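Local atomic coordinates of putative alpha-galactosidase (Bacteroides fragilis, PDB entry 4NZJ), a protein that probably hydrolyses terminal, non-reducing alpha-D-galactose residues from alpha-D-galactosides such as galactose oligosaccharides, galactomannans and galactolipids. Residues 352-357 with 402-407. Numbering follows the deposited sequence.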
ATOM      1  N   CYS A 352       8.938  -0.778  -1.001  1.00 15.67           N
ATOM      2  CA  CYS A 352       8.718  -0.060  -2.252  1.00 16.42           C
ATOM      3  C   CYS A 352       9.194  -0.878  -3.452  1.00 16.84           C
ATOM      4  O   CYS A 352       8.453  -1.066  -4.420  1.00 17.05           O
ATOM      5  CB  CYS A 352       9.380   1.324  -2.228  1.00 16.45           C
ATOM      6  SG  CYS A 352       8.487   2.511  -1.198  1.00 18.04           S
HETATM    7  N   MSE A 353      10.424  -1.384  -3.377  1.00 16.98           N
HETATM    8  CA  MSE A 353      10.998  -2.200  -4.458  1.00 17.50           C
HETATM    9  C   MSE A 353      10.205  -3.446  -4.754  1.00 17.49           C
HETATM   10  O   MSE A 353      10.125  -3.863  -5.905  1.00 17.96           O
HETATM   11  CB  MSE A 353      12.418  -2.649  -4.104  1.00 17.93           C
HETATM   12  CG  MSE A 353      13.422  -1.500  -4.068  1.00 18.34           C
HETATM   13 SE   MSE A 353      13.863  -0.835  -5.855  0.75 18.47          SE
HETATM   14  CE  MSE A 353      14.876  -2.395  -6.494  1.00 18.26           C
HETATM   15  N   MSE A 354       9.623  -4.055  -3.723  1.00 16.67           N
HETATM   16  CA  MSE A 354       8.866  -5.315  -3.878  1.00 16.26           C
HETATM   17  C   MSE A 354       7.431  -5.101  -4.315  1.00 16.57           C
HETATM   18  O   MSE A 354       6.654  -6.055  -4.368  1.00 17.06           O
HETATM   19  CB  MSE A 354       8.902  -6.087  -2.559  1.00 16.61           C
HETATM   20  CG  MSE A 354      10.314  -6.575  -2.229  1.00 16.96           C
HETATM   21 SE   MSE A 354      10.344  -7.711  -0.613  0.75 17.32          SE
HETATM   22  CE  MSE A 354       9.374  -6.543   0.629  1.00 16.70           C
ATOM     23  N   ALA A 355       7.071  -3.866  -4.668  1.00 16.95           N
ATOM     24  CA  ALA A 355       5.699  -3.534  -5.050  1.00 17.01           C
ATOM     25  C   ALA A 355       4.733  -4.037  -3.977  1.00 16.40           C
ATOM     26  O   ALA A 355       3.690  -4.629  -4.281  1.00 16.32           O
ATOM     27  CB  ALA A 355       5.363  -4.113  -6.422  1.00 18.49           C
ATOM     28  N   SER A 356       5.089  -3.773  -2.725  1.00 15.54           N
ATOM     29  CA  SER A 356       4.292  -4.191  -1.582  1.00 16.28           C
ATOM     30  C   SER A 356       3.217  -3.165  -1.282  1.00 16.66           C
ATOM     31  O   SER A 356       3.409  -1.974  -1.527  1.00 17.56           O
ATOM     32  CB  SER A 356       5.175  -4.330  -0.346  1.00 17.52           C
ATOM     33  OG  SER A 356       6.231  -5.238  -0.567  1.00 17.52           O
ATOM     34  N   PRO A 357       2.085  -3.613  -0.722  1.00 16.33           N
ATOM     35  CA  PRO A 357       1.203  -2.661  -0.058  1.00 17.43           C
ATOM     36  C   PRO A 357       2.025  -1.819   0.912  1.00 17.43           C
ATOM     37  O   PRO A 357       2.949  -2.345   1.553  1.00 17.22           O
ATOM     38  CB  PRO A 357       0.227  -3.564   0.697  1.00 17.81           C
ATOM     39  CG  PRO A 357       0.189  -4.815  -0.105  1.00 18.46           C
ATOM     40  CD  PRO A 357       1.588  -4.994  -0.621  1.00 17.34           C
ATOM     41  N   ASP A 402      22.309  -7.604  -0.271  1.00 19.21           N
ATOM     42  CA  ASP A 402      21.433  -7.991  -1.359  1.00 18.89           C
ATOM     43  C   ASP A 402      21.534  -6.966  -2.481  1.00 19.53           C
ATOM     44  O   ASP A 402      21.752  -5.772  -2.227  1.00 19.90           O
ATOM     45  CB  ASP A 402      19.960  -7.938  -0.967  1.00 18.89           C
ATOM     46  CG  ASP A 402      19.566  -8.922   0.104  1.00 20.07           C
ATOM     47  OD1 ASP A 402      20.325  -9.866   0.388  1.00 20.83           O
ATOM     48  OD2 ASP A 402      18.444  -8.726   0.628  1.00 20.97           O
ATOM     49  N   ILE A 403      21.322  -7.434  -3.705  1.00 18.87           N
ATOM     50  CA  ILE A 403      21.031  -6.569  -4.845  0.50 19.25           C
ATOM     51  C   ILE A 403      19.637  -6.933  -5.343  1.00 19.22           C
ATOM     52  O   ILE A 403      19.418  -8.066  -5.773  1.00 19.00           O
ATOM     53  CB  ILE A 403      22.027  -6.778  -6.003  0.50 21.11           C
ATOM     54  CG1 ILE A 403      23.456  -6.476  -5.551  0.50 22.21           C
ATOM     55  CG2 ILE A 403      21.659  -5.897  -7.191  0.50 21.92           C
ATOM     56  CD1 ILE A 403      23.648  -5.067  -5.039  0.50 22.41           C
ATOM     57  N   TRP A 404      18.706  -5.986  -5.263  1.00 17.88           N
ATOM     58  CA  TRP A 404      17.342  -6.172  -5.749  1.00 17.80           C
ATOM     59  C   TRP A 404      17.164  -5.343  -7.009  1.00 19.89           C
ATOM     60  O   TRP A 404      17.675  -4.229  -7.091  1.00 19.14           O
ATOM     61  CB  TRP A 404      16.329  -5.711  -4.710  1.00 17.94           C
ATOM     62  CG  TRP A 404      16.284  -6.503  -3.449  1.00 17.85           C
ATOM     63  CD1 TRP A 404      17.178  -6.462  -2.419  1.00 17.63           C
ATOM     64  CD2 TRP A 404      15.254  -7.413  -3.051  1.00 17.38           C
ATOM     65  NE1 TRP A 404      16.781  -7.314  -1.413  1.00 17.84           N
ATOM     66  CE2 TRP A 404      15.599  -7.903  -1.773  1.00 17.56           C
ATOM     67  CE3 TRP A 404      14.079  -7.868  -3.655  1.00 17.86           C
ATOM     68  CZ2 TRP A 404      14.810  -8.833  -1.088  1.00 17.92           C
ATOM     69  CZ3 TRP A 404      13.290  -8.792  -2.970  1.00 18.00           C
ATOM     70  CH2 TRP A 404      13.663  -9.262  -1.701  1.00 16.68           C
ATOM     71  N   VAL A 405      16.421  -5.870  -7.977  1.00 18.49           N
ATOM     72  CA  VAL A 405      16.281  -5.228  -9.282  1.00 20.07           C
ATOM     73  C   VAL A 405      14.819  -5.210  -9.704  1.00 20.56           C
ATOM     74  O   VAL A 405      14.161  -6.253  -9.725  1.00 20.28           O
ATOM     75  CB  VAL A 405      17.105  -5.965 -10.350  1.00 22.20           C
ATOM     76  CG1 VAL A 405      17.003  -5.256 -11.693  1.00 23.52           C
ATOM     77  CG2 VAL A 405      18.555  -6.072  -9.908  1.00 23.36           C
ATOM     78  N   LYS A 406      14.327  -4.021 -10.048  1.00 21.00           N
ATOM     79  CA  LYS A 406      12.930  -3.816 -10.432  1.00 20.38           C
ATOM     80  C   LYS A 406      12.863  -3.121 -11.795  1.00 21.68           C
ATOM     81  O   LYS A 406      13.162  -1.930 -11.894  1.00 22.45           O
ATOM     82  CB  LYS A 406      12.227  -2.956  -9.374  1.00 20.24           C
ATOM     83  CG  LYS A 406      10.702  -2.866  -9.475  1.00 21.00           C
ATOM     84  CD  LYS A 406      10.202  -1.725  -8.599  1.00 20.95           C
ATOM     85  CE  LYS A 406       8.740  -1.839  -8.185  1.00 21.93           C
ATOM     86  NZ  LYS A 406       7.792  -1.952  -9.322  1.00 21.37           N
ATOM     87  N   PRO A 407      12.460  -3.849 -12.847  1.00 23.01           N
ATOM     88  CA  PRO A 407      12.220  -3.188 -14.131  1.00 24.28           C
ATOM     89  C   PRO A 407      11.075  -2.185 -14.021  1.00 23.98           C
ATOM     90  O   PRO A 407      10.119  -2.439 -13.294  1.00 22.87           O
ATOM     91  CB  PRO A 407      11.842  -4.350 -15.066  1.00 26.29           C
ATOM     92  CG  PRO A 407      12.343  -5.579 -14.383  1.00 27.16           C
ATOM     93  CD  PRO A 407      12.211  -5.298 -12.921  1.00 25.09           C
TER
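The selenomethionine M353, on the last turn of helix 341-353, lays its methyl against the strand, over the W404 carbonyl. Its chain is bent at both chi2 and chi3 and curls so that CE ends 3.4 Å from the carbonyl O of W404, with CB of W404 and CB of K406 each 4.0 Å from this methyl. In K406, CG is anti to the backbone N (chi1 -169°), and the extended methylenes run past the carbonyl of M353, whose O lies 3.3 Å from CE of K406. Beyond the contact, NZ of K406 hydrogen-bonds to the carbonyl O of R390. The contact joins the catalytic (beta/alpha)8 barrel of this family 27 glycosidase to its C-terminal beta-sandwich domain. Here the helix is terminated by a Schellman motif, with A355 at positive phi as C-prime, N of S356 bonding O of W351 and N of A355 bonding O of C352 (3.1 Å). M354, just past the helix, makes an oblique Met-aromatic contact. Its SE stands 4.5 Å from the centroid of the six-membered ring of W404, 43° off the normal, while CG of M354 reaches CZ3 of W404 at 3.8 Å. On the side away from M354, the pyrrole N-H of W404 donates to OD2 of D402 (NE1 to OD2 3.0 Å), somewhat tilted from the ring plane; OD1 of D402 forms a salt bridge with R420. The packing is loose at A355, its CB 4.4 Å from NZ of K406.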